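Local atomic coordinates of D-mandelate dehydrogenase (Rhodotorula graminis, PDB entry 2W2L), a protein that probably oxidises D-mandelate to its 2-oxo acid with NAD as cofactor, as a D-isomer specific 2-hydroxyacid dehydrogenase. Residues H164-V169 / L186-V191; C223-V228 / R251-A256; A278-H283 / V299-H304. All coordinates share one frame; numbering follows the deposited sequence.

The three contacts are parallel strand pairs of one Rossmann-type sheet. All three are mostly buried, but contact 1 is less so at its start, where Lys189 is exposed. Contact 1 and contact 2 are neighbours through strands 165-169 and 223-226. Contact 2 and contact 3 are neighbours through strands 250-254 and 275-280. Contacts 1 and 3 do not touch. Contact 1 is backbone pairing with apolar side chains. Contact 2 keeps that chemistry in its strands, then turns polar in the loops beyond, where waters and NAD meet it. Contact 3 ends on an Asp281 carboxylate that reaches both Thr302 and NAD.

Contact 1: residues H164-V169 / L186-V191; sequences HVLGAV and LGMKLV
Val165 and Lys189 start the parallel pairing of the beta-alpha-beta unit made by strand 165-169, helix 173-186 and strand 189-193, part of the Rossmann-type NAD-binding domain. The two short strands are twisted by 29° against each other. Leu166 faces Leu190 next, and Gly167 faces Val191. Four backbone hydrogen bonds tie the pair. Lys189 N gives to His164 O at 2.9 Å. Leu166 N gives to Lys189 O at 2.8 Å. Val191 N gives to Leu166 O at a longer 3.2 Å. Ala168 N then gives to Val191 O at 2.9 Å.

The link between the strands is the crossover helix 173-186, and the turn leading into it is the glycine-rich loop of the Rossmann fold. Ala173 and Ile174, at the start of that helix, bind NAD. The helix covers the sheet face that carries Leu166, Ala168 and Leu190, touching them through Ala182, Gln175 and Val183 respectively.

On this face Leu190 CD1 does most of the reaching. It meets Ala168 CB at 3.9 Å and the CD2 branch of Leu166 at 4.2 Å. The leucines lie side by side and point the same way. Met188 joins from just before its strand. Its chain bends at the end (chi3 73°), and this brings the methyl CE to 3.6 Å from Leu166 CB. The same side chain also rests on Ala182 and on Phe129 of helix 114-130.

The other face carries Val165 and Val191. Their CG1 methyls meet at 3.6 Å, the two side chains crossing at a slant. Val165 CG1 is anti to its backbone N (chi1 -174°), and this branch is the one that meets Val191. Helix 214-220 lies against Val191 through Leu217 and Arg220.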
loop_
_atom_site.group_PDB
_atom_site.type_symbol
_atom_site.label_atom_id
_atom_site.label_comp_id
_atom_site.label_asym_id
_atom_site.label_seq_id
_atom_site.Cartn_x
_atom_site.Cartn_y
_atom_site.Cartn_z
ATOM N N HIS D 164 -12.386 4.088 -9.528
ATOM C CA HIS D 164 -11.661 5.282 -9.961
ATOM C C HIS D 164 -10.626 4.941 -11.055
ATOM O O HIS D 164 -10.158 3.771 -11.186
ATOM C CB HIS D 164 -10.981 5.922 -8.783
ATOM C CG HIS D 164 -11.945 6.520 -7.798
ATOM N ND1 HIS D 164 -12.614 5.762 -6.849
ATOM C CD2 HIS D 164 -12.381 7.799 -7.639
ATOM C CE1 HIS D 164 -13.410 6.556 -6.146
ATOM N NE2 HIS D 164 -13.289 7.792 -6.606
ATOM N N VAL D 165 -10.270 5.946 -11.849
ATOM C CA VAL D 165 -9.461 5.709 -13.034
ATOM C C VAL D 165 -8.004 6.012 -12.740
ATOM O O VAL D 165 -7.670 7.068 -12.234
ATOM C CB VAL D 165 -9.974 6.577 -14.236
ATOM C CG1 VAL D 165 -9.244 6.239 -15.496
ATOM C CG2 VAL D 165 -11.459 6.413 -14.447
ATOM N N LEU D 166 -7.141 5.059 -13.038
ATOM C CA LEU D 166 -5.704 5.241 -12.956
ATOM C C LEU D 166 -5.254 5.600 -14.344
ATOM O O LEU D 166 -5.464 4.816 -15.336
ATOM C CB LEU D 166 -5.048 3.921 -12.551
ATOM C CG LEU D 166 -3.513 3.887 -12.545
ATOM C CD1 LEU D 166 -2.983 4.651 -11.380
ATOM C CD2 LEU D 166 -3.023 2.460 -12.485
ATOM N N GLY D 167 -4.639 6.781 -14.441
ATOM C CA GLY D 167 -4.101 7.219 -15.724
ATOM C C GLY D 167 -2.617 6.947 -15.826
ATOM O O GLY D 167 -1.800 7.648 -15.177
ATOM N N ALA D 168 -2.272 5.945 -16.621
ATOM C CA ALA D 168 -0.873 5.588 -16.798
ATOM C C ALA D 168 -0.162 6.417 -17.873
ATOM O O ALA D 168 -0.523 6.368 -19.058
ATOM C CB ALA D 168 -0.747 4.133 -17.125
ATOM N N VAL D 169 0.835 7.189 -17.447
ATOM C CA VAL D 169 1.752 7.853 -18.346
ATOM C C VAL D 169 2.887 6.877 -18.593
ATOM O O VAL D 169 3.817 6.744 -17.776
ATOM C CB VAL D 169 2.316 9.179 -17.699
ATOM C CG1 VAL D 169 3.447 9.730 -18.536
ATOM C CG2 VAL D 169 1.252 10.222 -17.596
ATOM N N LEU D 186 -7.010 -3.916 -6.867
ATOM C CA LEU D 186 -7.668 -2.821 -6.190
ATOM C C LEU D 186 -8.953 -2.429 -6.855
ATOM O O LEU D 186 -9.746 -1.676 -6.278
ATOM C CB LEU D 186 -6.768 -1.628 -6.176
ATOM C CG LEU D 186 -5.480 -1.782 -5.382
ATOM C CD1 LEU D 186 -4.886 -0.387 -5.058
ATOM C CD2 LEU D 186 -5.730 -2.601 -4.134
ATOM N N GLY D 187 -9.171 -2.909 -8.078
ATOM C CA GLY D 187 -10.408 -2.587 -8.810
ATOM C C GLY D 187 -10.461 -1.225 -9.517
ATOM O O GLY D 187 -11.544 -0.679 -9.700
ATOM N N MET D 188 -9.334 -0.650 -9.929
ATOM C CA MET D 188 -9.381 0.631 -10.630
ATOM C C MET D 188 -9.620 0.380 -12.121
ATOM O O MET D 188 -9.489 -0.758 -12.568
ATOM C CB MET D 188 -8.065 1.353 -10.447
ATOM C CG MET D 188 -7.718 1.625 -9.046
ATOM S SD MET D 188 -6.250 2.659 -8.956
ATOM C CE MET D 188 -6.962 4.222 -9.489
ATOM N N LYS D 189 -10.005 1.402 -12.874
ATOM C CA LYS D 189 -10.054 1.292 -14.321
ATOM C C LYS D 189 -8.785 1.916 -14.917
ATOM O O LYS D 189 -8.159 2.789 -14.277
ATOM C CB LYS D 189 -11.300 1.970 -14.880
ATOM C CG LYS D 189 -12.645 1.272 -14.544
ATOM C CD LYS D 189 -13.863 2.316 -14.587
ATOM C CE LYS D 189 -15.299 1.687 -14.693
ATOM N NZ LYS D 189 -15.860 1.077 -13.429
ATOM N N LEU D 190 -8.395 1.483 -16.126
ATOM C CA LEU D 190 -7.157 1.977 -16.768
ATOM C C LEU D 190 -7.323 2.754 -18.092
ATOM O O LEU D 190 -7.932 2.271 -19.055
ATOM C CB LEU D 190 -6.091 0.860 -16.918
ATOM C CG LEU D 190 -4.705 1.197 -17.525
ATOM C CD1 LEU D 190 -3.803 1.850 -16.538
ATOM C CD2 LEU D 190 -4.002 -0.009 -18.076
ATOM N N VAL D 191 -6.755 3.965 -18.129
ATOM C CA VAL D 191 -6.501 4.620 -19.396
ATOM C C VAL D 191 -5.055 4.948 -19.427
ATOM O O VAL D 191 -4.476 5.274 -18.387
ATOM C CB VAL D 191 -7.420 5.824 -19.673
ATOM C CG1 VAL D 191 -8.715 5.623 -18.960
ATOM C CG2 VAL D 191 -6.786 7.160 -19.330
#

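Contact 2: residues C223-V228 / R251-A256; sequences CVSVSV and RIVNTA. With NAD (nicotinamide-adenine-dinucleotide), chain K.
Val224 and Ile252 sit mid-way in a parallel pairing held by backbone hydrogen bonds. Val224 N gives to Arg251 O at 2.9 Å, Val253 N to Val224 O at 2.8 Å, and Val226 N to Val253 O at 3.0 Å.

On the face of Val224, Ile252 and Val226, Val224 CB lies 3.7 Å from Ile252 CG1, both side chains pointing the same way. Ile252 CD1 reaches Val226 CG2 at 4.1 Å. On the other face Cys223 SG meets Val253 CG1.

At and beyond the C-terminal strand ends the contacts turn polar. Ser227, Val228, Thr255 and Ala256 form part of the NAD pocket of this Rossmann-type domain. Asn254 OD1 takes Ala256 N at 2.8 Å in an Asx turn, with the donor 42° out of the amide plane, while ND2 bonds Arg257 O. A leucine here would probably leave Ala256 N and Arg257 O without these partners. One water joins Ser225 OG, Val226 O and Thr255 OG1; Ser225 OG also bonds Gln175 NE2 of helix 173-186. A second joins Ser227 OG, Thr255 OG1 and the ribose O4D of NAD. Nicotinamide N7N donates to Thr255 O at 2.8 Å, and Val228 CG1 lies against the adenine ring.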
loop_
_atom_site.group_PDB
_atom_site.type_symbol
_atom_site.label_atom_id
_atom_site.label_comp_id
_atom_site.label_asym_id
_atom_site.label_seq_id
_atom_site.Cartn_x
_atom_site.Cartn_y
_atom_site.Cartn_z
ATOM N N CYS D 223 -6.286 9.223 -10.446
ATOM C CA CYS D 223 -4.885 9.250 -10.057
ATOM C C CYS D 223 -4.026 8.961 -11.295
ATOM O O CYS D 223 -4.341 8.075 -12.077
ATOM C CB CYS D 223 -4.646 8.256 -8.919
ATOM S SG CYS D 223 -2.979 8.116 -8.289
ATOM N N VAL D 224 -2.954 9.730 -11.471
ATOM C CA VAL D 224 -1.972 9.532 -12.548
ATOM C C VAL D 224 -0.727 8.800 -12.010
ATOM O O VAL D 224 -0.147 9.190 -10.956
ATOM C CB VAL D 224 -1.548 10.900 -13.160
ATOM C CG1 VAL D 224 -0.326 10.753 -14.079
ATOM C CG2 VAL D 224 -2.715 11.546 -13.960
ATOM N N SER D 225 -0.323 7.743 -12.723
ATOM C CA SER D 225 0.954 7.044 -12.461
ATOM C C SER D 225 2.011 7.308 -13.561
ATOM O O SER D 225 1.892 6.831 -14.712
ATOM C CB SER D 225 0.724 5.539 -12.302
ATOM O OG SER D 225 1.945 4.819 -12.157
ATOM N N VAL D 226 3.045 8.054 -13.205
ATOM C CA VAL D 226 4.115 8.336 -14.139
ATOM C C VAL D 226 5.133 7.221 -14.120
ATOM O O VAL D 226 5.751 6.979 -13.094
ATOM C CB VAL D 226 4.811 9.669 -13.765
ATOM C CG1 VAL D 226 5.889 9.999 -14.764
ATOM C CG2 VAL D 226 3.814 10.772 -13.761
ATOM N N SER D 227 5.327 6.534 -15.234
ATOM C CA SER D 227 6.356 5.489 -15.303
ATOM C C SER D 227 6.988 5.541 -16.669
ATOM O O SER D 227 6.662 4.736 -17.501
ATOM C CB SER D 227 5.770 4.093 -15.048
ATOM O OG SER D 227 6.772 3.053 -15.073
ATOM N N VAL D 228 7.877 6.505 -16.915
ATOM C CA VAL D 228 8.519 6.654 -18.236
ATOM C C VAL D 228 10.052 6.644 -18.116
ATOM O O VAL D 228 10.587 7.046 -17.067
ATOM C CB VAL D 228 8.132 7.982 -18.960
ATOM C CG1 VAL D 228 6.735 7.932 -19.499
ATOM C CG2 VAL D 228 8.412 9.241 -18.068
ATOM N N ARG D 251 -5.074 13.150 -8.065
ATOM C CA ARG D 251 -3.899 12.588 -7.409
ATOM C C ARG D 251 -2.849 12.214 -8.427
ATOM O O ARG D 251 -3.168 11.917 -9.609
ATOM C CB ARG D 251 -4.298 11.320 -6.648
ATOM C CG ARG D 251 -5.392 11.540 -5.586
ATOM C CD ARG D 251 -6.137 10.271 -5.268
ATOM N NE ARG D 251 -7.453 10.583 -4.735
ATOM C CZ ARG D 251 -8.522 10.849 -5.479
ATOM N NH1 ARG D 251 -8.458 10.843 -6.817
ATOM N NH2 ARG D 251 -9.666 11.113 -4.877
ATOM N N ILE D 252 -1.598 12.202 -7.985
ATOM C CA ILE D 252 -0.498 11.775 -8.855
ATOM C C ILE D 252 0.599 11.063 -8.053
ATOM O O ILE D 252 0.894 11.437 -6.886
ATOM C CB ILE D 252 0.091 12.951 -9.712
ATOM C CG1 ILE D 252 0.917 12.406 -10.908
ATOM C CG2 ILE D 252 0.891 13.918 -8.853
ATOM C CD1 ILE D 252 1.542 13.485 -11.776
ATOM N N VAL D 253 1.166 10.022 -8.669
ATOM C CA VAL D 253 2.328 9.336 -8.110
ATOM C C VAL D 253 3.447 9.253 -9.135
ATOM O O VAL D 253 3.193 9.121 -10.352
ATOM C CB VAL D 253 1.979 7.903 -7.550
ATOM C CG1 VAL D 253 0.904 7.996 -6.400
ATOM C CG2 VAL D 253 1.610 6.874 -8.716
ATOM N N ASN D 254 4.675 9.333 -8.637
ATOM C CA ASN D 254 5.879 9.202 -9.456
ATOM C C ASN D 254 6.885 8.180 -8.936
ATOM O O ASN D 254 7.384 8.289 -7.828
ATOM C CB ASN D 254 6.603 10.533 -9.615
ATOM C CG ASN D 254 7.629 10.496 -10.771
ATOM O OD1 ASN D 254 7.728 9.484 -11.496
ATOM N ND2 ASN D 254 8.380 11.583 -10.950
ATOM N N THR D 255 7.204 7.188 -9.757
ATOM C CA THR D 255 8.258 6.233 -9.411
ATOM C C THR D 255 9.279 6.165 -10.518
ATOM O O THR D 255 10.184 5.340 -10.475
ATOM C CB THR D 255 7.711 4.800 -9.137
ATOM O OG1 THR D 255 7.052 4.312 -10.298
ATOM C CG2 THR D 255 6.725 4.782 -7.954
ATOM N N ALA D 256 9.145 7.051 -11.498
ATOM C CA ALA D 256 10.018 7.051 -12.688
ATOM C C ALA D 256 11.366 7.777 -12.384
ATOM O O ALA D 256 12.306 7.152 -11.846
ATOM C CB ALA D 256 9.260 7.626 -13.943
HETATM P PA NAD K . 10.251 -0.213 -19.955
HETATM O O1A NAD K . 11.716 -0.255 -20.180
HETATM O O2A NAD K . 9.617 -1.269 -20.838
HETATM O O5B NAD K . 9.724 1.309 -20.094
HETATM C C5B NAD K . 9.643 2.038 -21.303
HETATM C C4B NAD K . 8.162 2.178 -21.685
HETATM O O4B NAD K . 7.717 3.526 -21.700
HETATM C C3B NAD K . 7.881 1.590 -23.064
HETATM O O3B NAD K . 6.677 0.859 -23.071
HETATM C C2B NAD K . 7.710 2.793 -23.949
HETATM O O2B NAD K . 6.736 2.506 -24.927
HETATM C C1B NAD K . 7.334 3.928 -23.002
HETATM N N9A NAD K . 8.116 5.136 -23.334
HETATM C C8A NAD K . 9.395 5.121 -23.865
HETATM N N7A NAD K . 9.807 6.396 -24.045
HETATM C C5A NAD K . 8.819 7.229 -23.626
HETATM C C6A NAD K . 8.748 8.615 -23.611
HETATM N N6A NAD K . 9.658 9.310 -24.302
HETATM N N1A NAD K . 7.593 9.218 -23.151
HETATM C C2A NAD K . 6.526 8.448 -22.707
HETATM N N3A NAD K . 6.606 7.062 -22.730
HETATM C C4A NAD K . 7.740 6.459 -23.184
HETATM O O3 NAD K . 9.875 -0.367 -18.390
HETATM P PN NAD K . 10.584 0.428 -17.149
HETATM O O1N NAD K . 10.283 -0.487 -16.041
HETATM O O2N NAD K . 12.019 0.735 -17.424
HETATM O O5D NAD K . 9.830 1.834 -16.861
HETATM C C5D NAD K . 10.513 3.063 -17.041
HETATM C C4D NAD K . 10.711 3.891 -15.770
HETATM O O4D NAD K . 10.797 3.141 -14.554
HETATM C C3D NAD K . 12.033 4.636 -15.895
HETATM O O3D NAD K . 11.928 6.028 -15.678
HETATM C C2D NAD K . 12.864 4.101 -14.760
HETATM O O2D NAD K . 13.866 5.023 -14.361
HETATM C C1D NAD K . 11.785 3.768 -13.728
HETATM N N1N NAD K . 12.359 3.013 -12.572
HETATM C C2N NAD K . 12.117 3.434 -11.282
HETATM C C3N NAD K . 12.658 2.738 -10.177
HETATM C C7N NAD K . 12.475 3.225 -8.755
HETATM O O7N NAD K . 13.495 2.903 -7.823
HETATM N N7N NAD K . 11.391 3.942 -8.402
HETATM C C4N NAD K . 13.478 1.630 -10.399
HETATM C C5N NAD K . 13.738 1.217 -11.703
HETATM C C6N NAD K . 13.178 1.917 -12.779
HETATM O O HOH W 1 4.281 5.537 -10.848
HETATM O O HOH W 2 8.308 3.321 -12.726
#

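Contact 3: residues A278-H283 / V299-H304; sequences AGLDVH and VTLTTH. With NAD (nicotinamide-adenine-dinucleotide), chain K.
Asp281 meets Thr302 just past the ends of two parallel strands, 275-280 and 299-301. Its CB already lies 3.4 Å from Thr302 OG1. CG stands anti to the backbone N (chi1 -178°), and this carries the carboxylate out to Thr302 and NAD. Along the way CG passes close to His304 CA. The two oxygens then part. OD1 takes the hydroxyl of Thr302, whose OG1 donates at 2.6 Å to the lone pair of OD1 that points away from OD2. The two side chains cross at about a right angle. OD2 takes the nicotinamide amide of NAD: N7N donates to it at 3.2 Å and almost straight, with an angle of 172° at the hydrogen. Weak bonds from Ile305 N to OD1 and Gly306 N to OD2 also reach the carboxylate. Together with the Thr302 bond they are likely to limit how the carboxylate turns.

Next to it, Val282 CG1 sits over one face of the His304 ring, 3.7 Å from the ring centroid and 9° off the ring normal, a CH-pi contact. The His283 ring turns its edge to Leu301 CB and Thr302 O.

Behind the site the strands pair by backbone bonds. Thr300 N gives to Ala278 O at 3.0 Å, Leu280 N to Thr300 O at 2.7 Å, and Thr302 N to Leu280 O at 2.9 Å. Leu280 and Leu301 lie side by side, with CD1 of Leu280 4.1 Å from CD2 of Leu301. Helix 263-271 covers this face through Leu266 and Leu270. Thr303 OG1 bonds a polar side chain of another chain. Binding the nicotinamide at the C-terminal ends of parallel strands is typical of the Rossmann fold.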
loop_
_atom_site.group_PDB
_atom_site.type_symbol
_atom_site.label_atom_id
_atom_site.label_comp_id
_atom_site.label_asym_id
_atom_site.label_seq_id
_atom_site.Cartn_x
_atom_site.Cartn_y
_atom_site.Cartn_z
ATOM N N ALA D 278 -0.297 13.989 -3.424
ATOM C CA ALA D 278 0.660 13.454 -4.390
ATOM C C ALA D 278 1.540 12.472 -3.688
ATOM O O ALA D 278 1.705 12.572 -2.475
ATOM C CB ALA D 278 1.522 14.559 -4.986
ATOM N N GLY D 279 2.107 11.535 -4.454
ATOM C CA GLY D 279 3.060 10.585 -3.908
ATOM C C GLY D 279 4.337 10.484 -4.713
ATOM O O GLY D 279 4.325 10.008 -5.870
ATOM N N LEU D 280 5.452 10.904 -4.127
ATOM C CA LEU D 280 6.719 10.817 -4.850
ATOM C C LEU D 280 7.755 9.876 -4.240
ATOM O O LEU D 280 8.160 10.048 -3.079
ATOM C CB LEU D 280 7.334 12.196 -4.976
ATOM C CG LEU D 280 6.484 13.355 -5.504
ATOM C CD1 LEU D 280 7.358 14.527 -5.400
ATOM C CD2 LEU D 280 6.037 13.157 -6.959
ATOM N N ASP D 281 8.179 8.885 -5.029
ATOM C CA ASP D 281 9.354 8.092 -4.700
ATOM C C ASP D 281 10.592 8.571 -5.423
ATOM O O ASP D 281 11.657 8.015 -5.237
ATOM C CB ASP D 281 9.173 6.611 -5.004
ATOM C CG ASP D 281 10.394 5.786 -4.615
ATOM O OD1 ASP D 281 10.644 5.696 -3.383
ATOM O OD2 ASP D 281 11.101 5.246 -5.523
ATOM N N VAL D 282 10.480 9.616 -6.229
ATOM C CA VAL D 282 11.665 10.216 -6.842
ATOM C C VAL D 282 11.554 11.748 -6.874
ATOM O O VAL D 282 10.462 12.300 -6.908
ATOM C CB VAL D 282 11.894 9.655 -8.252
ATOM C CG1 VAL D 282 12.261 8.188 -8.183
ATOM C CG2 VAL D 282 10.687 9.897 -9.101
ATOM N N HIS D 283 12.664 12.467 -6.856
ATOM C CA HIS D 283 12.539 13.922 -6.623
ATOM C C HIS D 283 13.367 14.665 -7.621
ATOM O O HIS D 283 14.450 14.207 -7.984
ATOM C CB HIS D 283 12.941 14.260 -5.180
ATOM C CG HIS D 283 12.136 13.528 -4.139
ATOM N ND1 HIS D 283 12.358 12.202 -3.813
ATOM C CD2 HIS D 283 11.099 13.933 -3.359
ATOM C CE1 HIS D 283 11.513 11.833 -2.862
ATOM N NE2 HIS D 283 10.735 12.862 -2.573
ATOM N N VAL D 299 1.138 14.943 1.109
ATOM C CA VAL D 299 2.138 14.512 0.163
ATOM C C VAL D 299 2.986 13.428 0.754
ATOM O O VAL D 299 3.761 13.700 1.653
ATOM C CB VAL D 299 3.034 15.668 -0.310
ATOM C CG1 VAL D 299 4.019 15.200 -1.331
ATOM C CG2 VAL D 299 2.197 16.794 -0.903
ATOM N N THR D 300 2.842 12.207 0.232
ATOM C CA THR D 300 3.712 11.069 0.538
ATOM C C THR D 300 5.085 11.094 -0.167
ATOM O O THR D 300 5.167 11.088 -1.412
ATOM C CB THR D 300 3.000 9.795 0.122
ATOM O OG1 THR D 300 1.770 9.773 0.821
ATOM C CG2 THR D 300 3.815 8.543 0.421
ATOM N N LEU D 301 6.161 11.048 0.614
ATOM C CA LEU D 301 7.486 11.131 0.027
ATOM C C LEU D 301 8.399 10.021 0.522
ATOM O O LEU D 301 8.571 9.872 1.738
ATOM C CB LEU D 301 8.109 12.487 0.376
ATOM C CG LEU D 301 7.266 13.735 0.089
ATOM C CD1 LEU D 301 7.700 14.831 0.976
ATOM C CD2 LEU D 301 7.385 14.115 -1.348
ATOM N N THR D 302 9.015 9.259 -0.381
ATOM C CA THR D 302 9.939 8.219 0.083
ATOM C C THR D 302 11.382 8.282 -0.502
ATOM O O THR D 302 11.598 8.807 -1.595
ATOM C CB THR D 302 9.375 6.899 -0.244
ATOM O OG1 THR D 302 9.081 6.902 -1.641
ATOM C CG2 THR D 302 8.085 6.649 0.579
ATOM N N THR D 303 12.353 7.691 0.198
ATOM C CA THR D 303 13.774 7.754 -0.195
ATOM C C THR D 303 14.178 6.850 -1.394
ATOM O O THR D 303 15.103 6.045 -1.304
ATOM C CB THR D 303 14.693 7.483 1.026
ATOM O OG1 THR D 303 14.525 6.127 1.449
ATOM C CG2 THR D 303 14.378 8.464 2.220
ATOM N N HIS D 304 13.494 7.020 -2.521
ATOM C CA HIS D 304 13.791 6.260 -3.741
ATOM C C HIS D 304 13.931 4.738 -3.509
ATOM O O HIS D 304 14.891 4.117 -4.010
ATOM C CB HIS D 304 15.043 6.814 -4.423
ATOM C CG HIS D 304 15.140 6.506 -5.890
ATOM N ND1 HIS D 304 14.479 5.449 -6.489
ATOM C CD2 HIS D 304 15.859 7.098 -6.875
ATOM C CE1 HIS D 304 14.748 5.433 -7.786
ATOM N NE2 HIS D 304 15.585 6.420 -8.046
HETATM P PA NAD K . 10.251 -0.213 -19.955
HETATM O O1A NAD K . 11.716 -0.255 -20.180
HETATM O O2A NAD K . 9.617 -1.269 -20.838
HETATM O O5B NAD K . 9.724 1.309 -20.094
HETATM C C5B NAD K . 9.643 2.038 -21.303
HETATM C C4B NAD K . 8.162 2.178 -21.685
HETATM O O4B NAD K . 7.717 3.526 -21.700
HETATM C C3B NAD K . 7.881 1.590 -23.064
HETATM O O3B NAD K . 6.677 0.859 -23.071
HETATM C C2B NAD K . 7.710 2.793 -23.949
HETATM O O2B NAD K . 6.736 2.506 -24.927
HETATM C C1B NAD K . 7.334 3.928 -23.002
HETATM N N9A NAD K . 8.116 5.136 -23.334
HETATM C C8A NAD K . 9.395 5.121 -23.865
HETATM N N7A NAD K . 9.807 6.396 -24.045
HETATM C C5A NAD K . 8.819 7.229 -23.626
HETATM C C6A NAD K . 8.748 8.615 -23.611
HETATM N N6A NAD K . 9.658 9.310 -24.302
HETATM N N1A NAD K . 7.593 9.218 -23.151
HETATM C C2A NAD K . 6.526 8.448 -22.707
HETATM N N3A NAD K . 6.606 7.062 -22.730
HETATM C C4A NAD K . 7.740 6.459 -23.184
HETATM O O3 NAD K . 9.875 -0.367 -18.390
HETATM P PN NAD K . 10.584 0.428 -17.149
HETATM O O1N NAD K . 10.283 -0.487 -16.041
HETATM O O2N NAD K . 12.019 0.735 -17.424
HETATM O O5D NAD K . 9.830 1.834 -16.861
HETATM C C5D NAD K . 10.513 3.063 -17.041
HETATM C C4D NAD K . 10.711 3.891 -15.770
HETATM O O4D NAD K . 10.797 3.141 -14.554
HETATM C C3D NAD K . 12.033 4.636 -15.895
HETATM O O3D NAD K . 11.928 6.028 -15.678
HETATM C C2D NAD K . 12.864 4.101 -14.760
HETATM O O2D NAD K . 13.866 5.023 -14.361
HETATM C C1D NAD K . 11.785 3.768 -13.728
HETATM N N1N NAD K . 12.359 3.013 -12.572
HETATM C C2N NAD K . 12.117 3.434 -11.282
HETATM C C3N NAD K . 12.658 2.738 -10.177
HETATM C C7N NAD K . 12.475 3.225 -8.755
HETATM O O7N NAD K . 13.495 2.903 -7.823
HETATM N N7N NAD K . 11.391 3.942 -8.402
HETATM C C4N NAD K . 13.478 1.630 -10.399
HETATM C C5N NAD K . 13.738 1.217 -11.703
HETATM C C6N NAD K . 13.178 1.917 -12.779
#